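Lipase (Photobacterium sp. M37, PDB 2ORY) probably hydrolyses the ester bonds of triacylglycerols, as a cold-adapted lipase of the class 3 family with an alpha/beta-hydrolase fold. Local coordinates at residues M9-Y14 with K45-D50; V75-G80 with N157-P162; S96-L101 with L265-L270; K248-I253 with I302-Q307. One frame throughout, in Å; residues are numbered along the deposited sequence.

Contact 1: residues M9-Y14 with K45-D50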
loop_
_atom_site.group_PDB
_atom_site.type_symbol
_atom_site.label_atom_id
_atom_site.label_comp_id
_atom_site.label_asym_id
_atom_site.label_seq_id
_atom_site.Cartn_x
_atom_site.Cartn_y
_atom_site.Cartn_z
ATOM N N MET A 9 6.700 -10.296 0.032
ATOM C CA MET A 9 5.861 -9.186 0.466
ATOM C C MET A 9 4.738 -8.872 -0.547
ATOM O O MET A 9 3.689 -8.352 -0.175
ATOM C CB MET A 9 6.724 -7.943 0.703
ATOM C CG MET A 9 7.779 -8.089 1.805
ATOM S SD MET A 9 7.193 -8.744 3.385
ATOM C CE MET A 9 6.429 -7.409 4.037
ATOM N N LEU A 10 4.964 -9.165 -1.825
ATOM C CA LEU A 10 3.937 -8.940 -2.846
ATOM C C LEU A 10 2.796 -9.896 -2.530
ATOM O O LEU A 10 1.625 -9.550 -2.651
ATOM C CB LEU A 10 4.470 -9.259 -4.246
ATOM C CG LEU A 10 3.432 -9.053 -5.359
ATOM C CD1 LEU A 10 3.148 -7.548 -5.473
ATOM C CD2 LEU A 10 3.930 -9.606 -6.689
ATOM N N ALA A 11 3.166 -11.111 -2.125
ATOM C CA ALA A 11 2.200 -12.140 -1.764
ATOM C C ALA A 11 1.360 -11.718 -0.562
ATOM O O ALA A 11 0.156 -11.959 -0.519
ATOM C CB ALA A 11 2.931 -13.462 -1.464
ATOM N N PHE A 12 1.995 -11.107 0.429
ATOM C CA PHE A 12 1.269 -10.663 1.612
ATOM C C PHE A 12 0.409 -9.455 1.281
ATOM O O PHE A 12 -0.692 -9.309 1.802
ATOM C CB PHE A 12 2.235 -10.291 2.734
ATOM C CG PHE A 12 2.844 -11.475 3.425
ATOM C CD1 PHE A 12 4.226 -11.675 3.410
ATOM C CD2 PHE A 12 2.038 -12.371 4.122
ATOM C CE1 PHE A 12 4.794 -12.746 4.084
ATOM C CE2 PHE A 12 2.595 -13.446 4.796
ATOM C CZ PHE A 12 3.979 -13.635 4.781
ATOM N N SER A 13 0.921 -8.590 0.412
ATOM C CA SER A 13 0.180 -7.404 0.027
ATOM C C SER A 13 -1.084 -7.813 -0.708
ATOM O O SER A 13 -2.142 -7.214 -0.506
ATOM C CB SER A 13 1.023 -6.497 -0.869
ATOM O OG SER A 13 2.005 -5.802 -0.118
ATOM N N TYR A 14 -0.982 -8.839 -1.550
ATOM C CA TYR A 14 -2.148 -9.291 -2.316
ATOM C C TYR A 14 -3.132 -10.144 -1.534
ATOM O O TYR A 14 -4.339 -10.111 -1.804
ATOM C CB TYR A 14 -1.719 -10.005 -3.602
ATOM C CG TYR A 14 -1.496 -9.020 -4.742
ATOM C CD1 TYR A 14 -0.581 -7.972 -4.606
ATOM C CD2 TYR A 14 -2.228 -9.104 -5.931
ATOM C CE1 TYR A 14 -0.397 -7.027 -5.617
ATOM C CE2 TYR A 14 -2.051 -8.161 -6.966
ATOM C CZ TYR A 14 -1.132 -7.120 -6.797
ATOM O OH TYR A 14 -0.937 -6.167 -7.782
ATOM N N LYS A 45 2.076 -21.095 -2.881
ATOM C CA LYS A 45 3.471 -21.516 -2.999
ATOM C C LYS A 45 4.428 -20.720 -2.094
ATOM O O LYS A 45 5.086 -21.285 -1.216
ATOM C CB LYS A 45 3.946 -21.410 -4.452
ATOM C CG LYS A 45 3.295 -22.372 -5.434
ATOM C CD LYS A 45 3.973 -22.250 -6.798
ATOM C CE LYS A 45 3.207 -22.976 -7.900
ATOM N NZ LYS A 45 3.837 -22.829 -9.257
ATOM N N PRO A 46 4.508 -19.394 -2.290
ATOM C CA PRO A 46 5.401 -18.576 -1.467
ATOM C C PRO A 46 5.277 -18.738 0.052
ATOM O O PRO A 46 6.208 -18.410 0.793
ATOM C CB PRO A 46 5.094 -17.152 -1.943
ATOM C CG PRO A 46 3.695 -17.243 -2.413
ATOM C CD PRO A 46 3.681 -18.544 -3.161
ATOM N N PHE A 47 4.147 -19.254 0.524
ATOM C CA PHE A 47 3.963 -19.427 1.963
ATOM C C PHE A 47 4.242 -20.857 2.443
ATOM O O PHE A 47 4.112 -21.143 3.627
ATOM C CB PHE A 47 2.534 -19.038 2.384
ATOM C CG PHE A 47 2.133 -17.625 2.013
ATOM C CD1 PHE A 47 3.027 -16.562 2.150
ATOM C CD2 PHE A 47 0.847 -17.354 1.549
ATOM C CE1 PHE A 47 2.645 -15.242 1.829
ATOM C CE2 PHE A 47 0.456 -16.045 1.227
ATOM C CZ PHE A 47 1.361 -14.985 1.368
ATOM N N GLN A 48 4.637 -21.744 1.538
ATOM C CA GLN A 48 4.884 -23.137 1.909
ATOM C C GLN A 48 6.298 -23.430 2.411
ATOM O O GLN A 48 6.574 -24.521 2.912
ATOM C CB GLN A 48 4.573 -24.056 0.720
ATOM C CG GLN A 48 3.125 -24.004 0.252
ATOM C CD GLN A 48 2.902 -24.744 -1.062
ATOM O OE1 GLN A 48 3.630 -24.542 -2.037
ATOM N NE2 GLN A 48 1.880 -25.597 -1.094
ATOM N N GLU A 49 7.192 -22.462 2.290
ATOM C CA GLU A 49 8.569 -22.668 2.715
ATOM C C GLU A 49 8.802 -22.335 4.187
ATOM O O GLU A 49 9.913 -22.492 4.699
ATOM C CB GLU A 49 9.500 -21.837 1.830
ATOM C CG GLU A 49 9.214 -21.999 0.338
ATOM C CD GLU A 49 10.213 -21.272 -0.537
ATOM O OE1 GLU A 49 10.392 -20.047 -0.354
ATOM O OE2 GLU A 49 10.813 -21.928 -1.416
ATOM N N ASP A 50 7.758 -21.870 4.863
ATOM C CA ASP A 50 7.856 -21.515 6.282
ATOM C C ASP A 50 6.488 -21.726 6.913
ATOM O O ASP A 50 5.544 -22.129 6.242
ATOM C CB ASP A 50 8.260 -20.042 6.450
ATOM C CG ASP A 50 9.592 -19.716 5.799
ATOM O OD1 ASP A 50 10.643 -20.033 6.394
ATOM O OD2 ASP A 50 9.586 -19.140 4.689
#
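The ring of F47 is the bump of this contact: its far rim enters the notch formed by the methyl of A11 and the ring of F12 on helix 5-15. F47 CE1 rides over one face of the F12 ring, 3.4 Å above its plane and displaced toward the rim, with F12 CE2 its closest atom at 3.5 Å. The two planes are inclined at 34° and the centroids lie 4.8 Å apart, so the rings slant across one another as neither a parallel stack nor a T. F47 CZ, the next atom along, settles against A11 CB at 3.6 Å. The short side chain of alanine suits this place, since it keeps the helix surface low enough for a large ring to approach. On the loop side P46 adds a second, smaller bump, its CG lying 4.0 Å from A11 CB. F12 reaches its position with CG anti to its carbonyl carbon (chi1 -76°), which swings the ring along the helix flank toward the loop. Other aromatics extend the patch: W52 meets F12 edge-to-face, and W44 meets F47 with nearly parallel planes. No hydrogen bond or salt bridge joins the two segments. The loop before strand 52-63 is thus held to the helix here by buried hydrocarbon surface alone, so the fit depends on dispersion and the exclusion of water.

Contact 2: residues V75-G80 with N157-P162; sequences VIQKKG and NEKIGP
K159 NZ is the polar atom on which this contact turns: it is hydrogen-bonded to the hydroxyl of Y85, and the terminal amide of Q77 lies against it. Within that amide, Q77 OE1 is 3.1 Å from K159 NZ, whereas Q77 NE2 comes to 2.6 Å of K159 NZ. The second pair brings two donors together, closer than such atoms should lie, and is doubtful as modelled. At 2.2 Å resolution the nitrogen and oxygen of a glutamine amide are hard to tell apart, and the amide may have been built the wrong way round. The two side chains arrive from opposite directions. Q77 is stretched out, with CG anti to its backbone N (chi1 176°) and the rest of the chain extended, so it carries its amide well clear of the strand. K159 bends at chi2 and again at its last torsion, and this turns the ammonium group toward the amide. Length explains the choice of residues: the nearest CA atoms, those of Q77 and K159, are 10.8 Å apart, a gap that calls for long side chains, and polar ends suit a place at the surface. The Q77 side chain also touches V55 and Y85, of the strands on either side of its own. The contact brings the last turn of helix 152-160, whose I160 packs on strand 166-173, alongside the end of strand 66-78, and Y85 of strand 84-90, which lies next to 66-78 in the sheet, supplies the hydrogen bond to K159.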
loop_
_atom_site.group_PDB
_atom_site.type_symbol
_atom_site.label_atom_id
_atom_site.label_comp_id
_atom_site.label_asym_id
_atom_site.label_seq_id
_atom_site.Cartn_x
_atom_site.Cartn_y
_atom_site.Cartn_z
ATOM N N VAL A 75 -1.071 -8.529 10.976
ATOM C CA VAL A 75 0.336 -8.828 11.219
ATOM C C VAL A 75 0.573 -10.346 11.162
ATOM O O VAL A 75 -0.121 -11.108 11.833
ATOM C CB VAL A 75 0.779 -8.311 12.607
ATOM C CG1 VAL A 75 2.272 -8.513 12.777
ATOM C CG2 VAL A 75 0.409 -6.841 12.770
ATOM N N ILE A 76 1.539 -10.778 10.349
ATOM C CA ILE A 76 1.878 -12.203 10.224
ATOM C C ILE A 76 3.218 -12.392 10.927
ATOM O O ILE A 76 4.125 -11.581 10.763
ATOM C CB ILE A 76 2.104 -12.664 8.750
ATOM C CG1 ILE A 76 1.001 -12.132 7.840
ATOM C CG2 ILE A 76 2.161 -14.174 8.673
ATOM C CD1 ILE A 76 1.297 -10.716 7.345
ATOM N N GLN A 77 3.339 -13.462 11.696
ATOM C CA GLN A 77 4.581 -13.756 12.390
ATOM C C GLN A 77 5.126 -15.085 11.885
ATOM O O GLN A 77 4.391 -16.067 11.795
ATOM C CB GLN A 77 4.346 -13.848 13.901
ATOM C CG GLN A 77 5.587 -14.261 14.687
ATOM C CD GLN A 77 5.340 -14.391 16.184
ATOM O OE1 GLN A 77 6.277 -14.554 16.965
ATOM N NE2 GLN A 77 4.076 -14.326 16.588
ATOM N N LYS A 78 6.408 -15.110 11.544
ATOM C CA LYS A 78 7.045 -16.338 11.087
ATOM C C LYS A 78 7.250 -17.271 12.285
ATOM O O LYS A 78 7.932 -16.904 13.242
ATOM C CB LYS A 78 8.397 -16.020 10.444
ATOM C CG LYS A 78 9.340 -17.218 10.358
ATOM C CD LYS A 78 9.706 -17.575 8.931
ATOM C CE LYS A 78 10.556 -16.500 8.281
ATOM N NZ LYS A 78 11.063 -16.938 6.950
ATOM N N LYS A 79 6.662 -18.469 12.237
ATOM C CA LYS A 79 6.793 -19.441 13.336
ATOM C C LYS A 79 8.256 -19.749 13.632
ATOM O O LYS A 79 9.093 -19.749 12.735
ATOM C CB LYS A 79 6.095 -20.761 12.987
ATOM C CG LYS A 79 4.575 -20.742 12.994
ATOM C CD LYS A 79 4.032 -20.502 14.383
ATOM C CE LYS A 79 2.664 -21.142 14.544
ATOM N NZ LYS A 79 2.727 -22.638 14.474
ATOM N N GLY A 80 8.560 -20.032 14.892
ATOM C CA GLY A 80 9.931 -20.345 15.250
ATOM C C GLY A 80 10.825 -19.120 15.320
ATOM O O GLY A 80 11.376 -18.805 16.377
ATOM N N ASN A 157 4.071 -3.573 21.429
ATOM C CA ASN A 157 4.727 -3.363 22.708
ATOM C C ASN A 157 4.524 -4.547 23.642
ATOM O O ASN A 157 5.423 -4.930 24.382
ATOM C CB ASN A 157 4.239 -2.064 23.361
ATOM C CG ASN A 157 4.999 -0.845 22.851
ATOM O OD1 ASN A 157 6.226 -0.812 22.899
ATOM N ND2 ASN A 157 4.274 0.158 22.364
ATOM N N GLU A 158 3.347 -5.144 23.579
ATOM C CA GLU A 158 3.028 -6.288 24.418
ATOM C C GLU A 158 3.708 -7.565 23.929
ATOM O O GLU A 158 4.141 -8.412 24.723
ATOM C CB GLU A 158 1.509 -6.473 24.439
ATOM C CG GLU A 158 1.023 -7.812 24.924
ATOM C CD GLU A 158 -0.481 -7.950 24.786
ATOM O OE1 GLU A 158 -1.219 -7.334 25.590
ATOM O OE2 GLU A 158 -0.925 -8.666 23.855
ATOM N N LYS A 159 3.794 -7.691 22.611
ATOM C CA LYS A 159 4.385 -8.853 21.977
ATOM C C LYS A 159 5.908 -8.779 22.016
ATOM O O LYS A 159 6.563 -9.755 22.352
ATOM C CB LYS A 159 3.892 -8.941 20.526
ATOM C CG LYS A 159 4.125 -10.264 19.824
ATOM C CD LYS A 159 3.323 -11.367 20.481
ATOM C CE LYS A 159 3.091 -12.538 19.533
ATOM N NZ LYS A 159 4.322 -12.999 18.860
ATOM N N ILE A 160 6.475 -7.621 21.692
ATOM C CA ILE A 160 7.929 -7.484 21.682
ATOM C C ILE A 160 8.555 -7.039 23.001
ATOM O O ILE A 160 9.750 -7.250 23.226
ATOM C CB ILE A 160 8.373 -6.501 20.571
ATOM C CG1 ILE A 160 7.967 -7.062 19.217
ATOM C CG2 ILE A 160 9.888 -6.254 20.619
ATOM C CD1 ILE A 160 8.352 -6.158 18.053
ATOM N N GLY A 161 7.764 -6.432 23.878
ATOM C CA GLY A 161 8.311 -5.950 25.140
ATOM C C GLY A 161 8.930 -4.575 24.910
ATOM O O GLY A 161 9.332 -4.268 23.781
ATOM N N PRO A 162 9.038 -3.731 25.951
ATOM C CA PRO A 162 9.614 -2.382 25.831
ATOM C C PRO A 162 11.041 -2.301 25.279
ATOM O O PRO A 162 11.441 -1.261 24.763
ATOM C CB PRO A 162 9.504 -1.831 27.256
ATOM C CG PRO A 162 9.639 -3.072 28.105
ATOM C CD PRO A 162 8.747 -4.050 27.360
#

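Contact 3: residues S96-L101 with L265-L270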
loop_
_atom_site.group_PDB
_atom_site.type_symbol
_atom_site.label_atom_id
_atom_site.label_comp_id
_atom_site.label_asym_id
_atom_site.label_seq_id
_atom_site.Cartn_x
_atom_site.Cartn_y
_atom_site.Cartn_z
ATOM N N SER A 96 -10.716 0.580 -9.280
ATOM C CA SER A 96 -11.423 1.808 -9.615
ATOM C C SER A 96 -10.585 3.051 -9.379
ATOM O O SER A 96 -11.030 3.996 -8.729
ATOM C CB SER A 96 -12.701 1.888 -8.784
ATOM O OG SER A 96 -13.521 0.773 -9.057
ATOM N N ILE A 97 -9.388 3.070 -9.951
ATOM C CA ILE A 97 -8.472 4.187 -9.773
ATOM C C ILE A 97 -9.057 5.597 -9.932
ATOM O O ILE A 97 -8.801 6.472 -9.100
ATOM C CB ILE A 97 -7.218 4.027 -10.721
ATOM C CG1 ILE A 97 -6.474 2.736 -10.383
ATOM C CG2 ILE A 97 -6.267 5.211 -10.566
ATOM C CD1 ILE A 97 -5.507 2.300 -11.459
ATOM N N SER A 98 -9.838 5.828 -10.982
ATOM C CA SER A 98 -10.386 7.169 -11.224
ATOM C C SER A 98 -11.264 7.652 -10.070
ATOM O O SER A 98 -11.311 8.840 -9.774
ATOM C CB SER A 98 -11.181 7.189 -12.543
ATOM O OG SER A 98 -11.562 8.501 -12.897
ATOM N N ASP A 99 -11.942 6.721 -9.409
ATOM C CA ASP A 99 -12.817 7.076 -8.299
ATOM C C ASP A 99 -12.087 7.335 -6.983
ATOM O O ASP A 99 -12.262 8.402 -6.409
ATOM C CB ASP A 99 -13.895 6.009 -8.082
ATOM C CG ASP A 99 -14.878 5.917 -9.260
ATOM O OD1 ASP A 99 -14.695 6.659 -10.249
ATOM O OD2 ASP A 99 -15.824 5.105 -9.205
ATOM N N TRP A 100 -11.286 6.379 -6.500
ATOM C CA TRP A 100 -10.594 6.584 -5.227
ATOM C C TRP A 100 -9.324 7.433 -5.302
ATOM O O TRP A 100 -8.909 8.001 -4.294
ATOM C CB TRP A 100 -10.285 5.248 -4.534
ATOM C CG TRP A 100 -9.310 4.369 -5.247
ATOM C CD1 TRP A 100 -9.604 3.356 -6.113
ATOM C CD2 TRP A 100 -7.869 4.457 -5.202
ATOM N NE1 TRP A 100 -8.446 2.812 -6.614
ATOM C CE2 TRP A 100 -7.368 3.465 -6.076
ATOM C CE3 TRP A 100 -6.961 5.275 -4.512
ATOM C CZ2 TRP A 100 -5.984 3.269 -6.280
ATOM C CZ3 TRP A 100 -5.587 5.073 -4.716
ATOM C CH2 TRP A 100 -5.119 4.078 -5.594
ATOM N N LEU A 101 -8.715 7.538 -6.480
ATOM C CA LEU A 101 -7.501 8.341 -6.629
ATOM C C LEU A 101 -7.765 9.731 -7.253
ATOM O O LEU A 101 -7.533 10.754 -6.614
ATOM C CB LEU A 101 -6.461 7.573 -7.463
ATOM C CG LEU A 101 -5.161 8.343 -7.730
ATOM C CD1 LEU A 101 -4.391 8.482 -6.418
ATOM C CD2 LEU A 101 -4.312 7.617 -8.772
ATOM N N LEU A 265 -12.472 12.208 -22.165
ATOM C CA LEU A 265 -12.475 13.605 -21.744
ATOM C C LEU A 265 -12.773 13.807 -20.253
ATOM O O LEU A 265 -12.215 14.712 -19.630
ATOM C CB LEU A 265 -13.507 14.385 -22.581
ATOM C CG LEU A 265 -13.168 14.523 -24.068
ATOM C CD1 LEU A 265 -14.356 15.092 -24.864
ATOM C CD2 LEU A 265 -11.941 15.420 -24.189
ATOM N N TYR A 266 -13.661 12.980 -19.692
ATOM C CA TYR A 266 -14.020 13.116 -18.279
ATOM C C TYR A 266 -12.755 12.928 -17.461
ATOM O O TYR A 266 -12.512 13.676 -16.530
ATOM C CB TYR A 266 -15.074 12.079 -17.857
ATOM C CG TYR A 266 -15.692 12.346 -16.482
ATOM C CD1 TYR A 266 -16.743 13.258 -16.334
ATOM C CD2 TYR A 266 -15.226 11.693 -15.326
ATOM C CE1 TYR A 266 -17.316 13.521 -15.089
ATOM C CE2 TYR A 266 -15.798 11.948 -14.057
ATOM C CZ TYR A 266 -16.843 12.869 -13.954
ATOM O OH TYR A 266 -17.432 13.170 -12.741
ATOM N N GLN A 267 -11.942 11.936 -17.820
ATOM C CA GLN A 267 -10.693 11.704 -17.105
ATOM C C GLN A 267 -9.670 12.825 -17.360
ATOM O O GLN A 267 -8.885 13.174 -16.473
ATOM C CB GLN A 267 -10.107 10.357 -17.507
ATOM C CG GLN A 267 -10.563 9.200 -16.633
ATOM C CD GLN A 267 -12.074 9.004 -16.621
ATOM O OE1 GLN A 267 -12.694 8.942 -15.553
ATOM N NE2 GLN A 267 -12.667 8.881 -17.798
ATOM N N ARG A 268 -9.672 13.388 -18.569
ATOM C CA ARG A 268 -8.746 14.482 -18.882
ATOM C C ARG A 268 -9.074 15.664 -17.985
ATOM O O ARG A 268 -8.168 16.341 -17.514
ATOM C CB ARG A 268 -8.861 14.912 -20.345
ATOM C CG ARG A 268 -8.136 14.017 -21.323
ATOM C CD ARG A 268 -8.430 14.463 -22.749
ATOM N NE ARG A 268 -7.760 13.612 -23.723
ATOM C CZ ARG A 268 -6.459 13.667 -23.988
ATOM N NH1 ARG A 268 -5.686 14.545 -23.354
ATOM N NH2 ARG A 268 -5.927 12.833 -24.873
ATOM N N ALA A 269 -10.370 15.911 -17.763
ATOM C CA ALA A 269 -10.810 17.003 -16.882
ATOM C C ALA A 269 -10.376 16.716 -15.436
ATOM O O ALA A 269 -9.939 17.623 -14.721
ATOM C CB ALA A 269 -12.344 17.163 -16.949
ATOM N N LEU A 270 -10.500 15.459 -14.999
ATOM C CA LEU A 270 -10.087 15.105 -13.631
ATOM C C LEU A 270 -8.577 15.293 -13.467
ATOM O O LEU A 270 -8.126 15.830 -12.461
ATOM C CB LEU A 270 -10.478 13.658 -13.291
ATOM C CG LEU A 270 -11.910 13.452 -12.785
ATOM C CD1 LEU A 270 -12.299 11.989 -12.787
ATOM C CD2 LEU A 270 -11.988 14.007 -11.395
#
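S98 and Q267 stand where the two helices come nearest, their CA atoms 7.4 Å apart. Helix 97-102 is short and irregular: its first turn opens with S96 O accepting from both D99 N and W100 N, and a wider pi-type turn spans 98-101. Helix 265-278, in contrast, begins with regular turns. The side chains meet through one well-aimed hydrogen bond, S98 OG giving its proton to Q267 OE1 at 2.9 Å. The donor lies in the plane of the amide, on a lone pair of the oxygen, with a C=O...donor angle of 127°. Two torsions arrange this: chi1 of -172° sets S98 OG opposite the backbone N, directing it at the Q267 amide, while Q267 bends at chi2 to bring its amide across. L270 CD1 closes in beside the bond, 3.6 Å from S98 OG. A small hydroxyl suits this buried spot between the two helices, and the glutamine is long enough to carry an acceptor across to it. L305 of helix 304-319 packs on both S98 and Q267. The other flank of the short helix faces the probable catalytic centre, where W100 touches S174 and H312, candidates for the nucleophile and histidine of a Ser-His-Asp triad. A short helix carrying a tryptophan soon after strand 84-90 is consistent with the lid of class 3 lipases.

Contact 4: residues K248-I253 with I302-Q307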
loop_
_atom_site.group_PDB
_atom_site.type_symbol
_atom_site.label_atom_id
_atom_site.label_comp_id
_atom_site.label_asym_id
_atom_site.label_seq_id
_atom_site.Cartn_x
_atom_site.Cartn_y
_atom_site.Cartn_z
ATOM N N LYS A 248 1.407 15.317 -15.144
ATOM C CA LYS A 248 1.372 15.738 -16.544
ATOM C C LYS A 248 1.780 14.658 -17.545
ATOM O O LYS A 248 1.837 14.907 -18.745
ATOM C CB LYS A 248 2.230 16.987 -16.719
ATOM C CG LYS A 248 1.590 18.225 -16.098
ATOM C CD LYS A 248 2.535 19.412 -16.052
ATOM C CE LYS A 248 1.894 20.585 -15.319
ATOM N NZ LYS A 248 2.878 21.670 -15.058
ATOM N N LYS A 249 2.042 13.453 -17.049
ATOM C CA LYS A 249 2.425 12.338 -17.913
ATOM C C LYS A 249 1.297 11.330 -18.046
ATOM O O LYS A 249 1.399 10.390 -18.835
ATOM C CB LYS A 249 3.647 11.611 -17.353
ATOM C CG LYS A 249 4.934 12.395 -17.409
ATOM C CD LYS A 249 6.082 11.571 -16.849
ATOM C CE LYS A 249 7.350 12.406 -16.731
ATOM N NZ LYS A 249 8.398 11.700 -15.933
ATOM N N LEU A 250 0.234 11.517 -17.263
ATOM C CA LEU A 250 -0.903 10.595 -17.283
ATOM C C LEU A 250 -1.677 10.551 -18.586
ATOM O O LEU A 250 -2.086 9.482 -19.017
ATOM C CB LEU A 250 -1.867 10.907 -16.131
ATOM C CG LEU A 250 -1.280 10.619 -14.742
ATOM C CD1 LEU A 250 -2.207 11.121 -13.666
ATOM C CD2 LEU A 250 -1.057 9.141 -14.596
ATOM N N LYS A 251 -1.881 11.691 -19.227
ATOM C CA LYS A 251 -2.635 11.704 -20.488
ATOM C C LYS A 251 -2.071 10.810 -21.610
ATOM O O LYS A 251 -2.827 10.256 -22.413
ATOM C CB LYS A 251 -2.724 13.125 -21.029
ATOM C CG LYS A 251 -1.391 13.633 -21.525
ATOM C CD LYS A 251 -1.533 14.960 -22.221
ATOM C CE LYS A 251 -0.179 15.476 -22.685
ATOM N NZ LYS A 251 -0.311 16.829 -23.288
ATOM N N SER A 252 -0.749 10.671 -21.672
ATOM C CA SER A 252 -0.129 9.882 -22.737
ATOM C C SER A 252 0.720 8.711 -22.278
ATOM O O SER A 252 1.576 8.223 -23.017
ATOM C CB SER A 252 0.712 10.798 -23.609
ATOM O OG SER A 252 1.638 11.496 -22.795
ATOM N N ILE A 253 0.462 8.248 -21.063
ATOM C CA ILE A 253 1.192 7.127 -20.495
ATOM C C ILE A 253 1.060 5.864 -21.342
ATOM O O ILE A 253 1.981 5.055 -21.381
ATOM C CB ILE A 253 0.696 6.801 -19.050
ATOM C CG1 ILE A 253 1.507 5.643 -18.471
ATOM C CG2 ILE A 253 -0.793 6.409 -19.060
ATOM C CD1 ILE A 253 2.934 5.999 -18.161
ATOM N N ILE A 302 -8.090 -1.687 -24.780
ATOM C CA ILE A 302 -8.028 -0.373 -25.412
ATOM C C ILE A 302 -8.655 0.785 -24.666
ATOM O O ILE A 302 -8.611 1.914 -25.153
ATOM C CB ILE A 302 -8.650 -0.394 -26.821
ATOM C CG1 ILE A 302 -10.162 -0.614 -26.697
ATOM C CG2 ILE A 302 -8.009 -1.493 -27.661
ATOM C CD1 ILE A 302 -10.926 -0.520 -27.992
ATOM N N GLU A 303 -9.261 0.521 -23.513
ATOM C CA GLU A 303 -9.844 1.610 -22.732
ATOM C C GLU A 303 -8.882 1.993 -21.616
ATOM O O GLU A 303 -8.443 1.140 -20.844
ATOM C CB GLU A 303 -11.191 1.208 -22.125
ATOM C CG GLU A 303 -12.226 0.845 -23.161
ATOM C CD GLU A 303 -13.508 0.370 -22.537
ATOM O OE1 GLU A 303 -14.239 1.225 -21.984
ATOM O OE2 GLU A 303 -13.783 -0.857 -22.596
ATOM N N TYR A 304 -8.555 3.277 -21.553
ATOM C CA TYR A 304 -7.657 3.832 -20.536
ATOM C C TYR A 304 -7.893 3.242 -19.127
ATOM O O TYR A 304 -6.992 2.651 -18.528
ATOM C CB TYR A 304 -7.834 5.359 -20.509
ATOM C CG TYR A 304 -6.771 6.115 -19.740
ATOM C CD1 TYR A 304 -5.520 6.390 -20.307
ATOM C CD2 TYR A 304 -7.007 6.541 -18.439
ATOM C CE1 TYR A 304 -4.523 7.081 -19.578
ATOM C CE2 TYR A 304 -6.028 7.215 -17.706
ATOM C CZ TYR A 304 -4.792 7.484 -18.277
ATOM O OH TYR A 304 -3.847 8.143 -17.526
ATOM N N LEU A 305 -9.104 3.383 -18.597
ATOM C CA LEU A 305 -9.395 2.867 -17.255
ATOM C C LEU A 305 -9.168 1.361 -17.105
ATOM O O LEU A 305 -8.768 0.895 -16.037
ATOM C CB LEU A 305 -10.829 3.214 -16.863
ATOM C CG LEU A 305 -11.089 4.714 -16.714
ATOM C CD1 LEU A 305 -12.515 4.961 -16.354
ATOM C CD2 LEU A 305 -10.199 5.284 -15.650
ATOM N N VAL A 306 -9.435 0.599 -18.166
ATOM C CA VAL A 306 -9.250 -0.839 -18.119
ATOM C C VAL A 306 -7.744 -1.142 -18.129
ATOM O O VAL A 306 -7.249 -1.949 -17.334
ATOM C CB VAL A 306 -9.980 -1.528 -19.329
ATOM C CG1 VAL A 306 -9.833 -3.043 -19.247
ATOM C CG2 VAL A 306 -11.476 -1.156 -19.328
ATOM N N GLN A 307 -7.016 -0.474 -19.021
ATOM C CA GLN A 307 -5.564 -0.637 -19.128
ATOM C C GLN A 307 -4.906 -0.239 -17.793
ATOM O O GLN A 307 -3.940 -0.854 -17.344
ATOM C CB GLN A 307 -5.035 0.279 -20.240
ATOM C CG GLN A 307 -3.536 0.218 -20.455
ATOM C CD GLN A 307 -3.105 -1.048 -21.164
ATOM O OE1 GLN A 307 -2.193 -1.742 -20.725
ATOM N NE2 GLN A 307 -3.770 -1.354 -22.277
#
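The phenol ring of Y304 reaches the 248-253 loop with its hydroxyl leading: the carbonyl oxygen of L250 lies at the ring edge, near its plane, and I253 CG2 comes in obliquely, 3.8 Å from Y304 CE1. The ring of Y254 also meets that of Y304, with planes at about 55°. Y304 OH donates to L250 O at 2.7 Å, a short bond although the donor stands 52° out of the carbonyl plane and so misses the lone-pair directions. L250 also begins a type I turn, whose closing bond from I253 N to L250 O is weak, which leaves the tyrosine as the stronger donor. Tyrosine fits because it joins a long rigid ring to a donor at its far end. With CG anti to the backbone N (chi1 -167°), the ring projects straight from the first turn of its helix. L250 CB lies 3.7 Å from Y304 OH, beside the bond. Around this pair, I237 packs on both L250 and Y304, while L250 also rests on I271 of helix 265-278. The contact thus fastens the loop that follows helix 244-247 to the start of helix 304-319, beside the N-terminal half of helix 265-278.

Contacts 1 and 3 are buried, contact 4 partly so, and contact 2 lies at the surface. Their chemistry follows: contact 1 is wholly apolar, contacts 3 and 4 each centre on one hydrogen bond among apolar side chains, in contact 4 partly aromatic, and contact 2 brings two long polar side chains together without a clear bond between them. Contacts 1 and 2 touch through the salt bridge from D50 to K78 and the packing of F12 on I76, both near the antiparallel edge of the main sheet. Contacts 3 and 4, centres about 10 Å apart, form a second group: L305 of contact 4 touches both helices of contact 3, and R268 packs on K251 of the loop. Contacts 2 and 3 lie on opposite sides of the chain's centre.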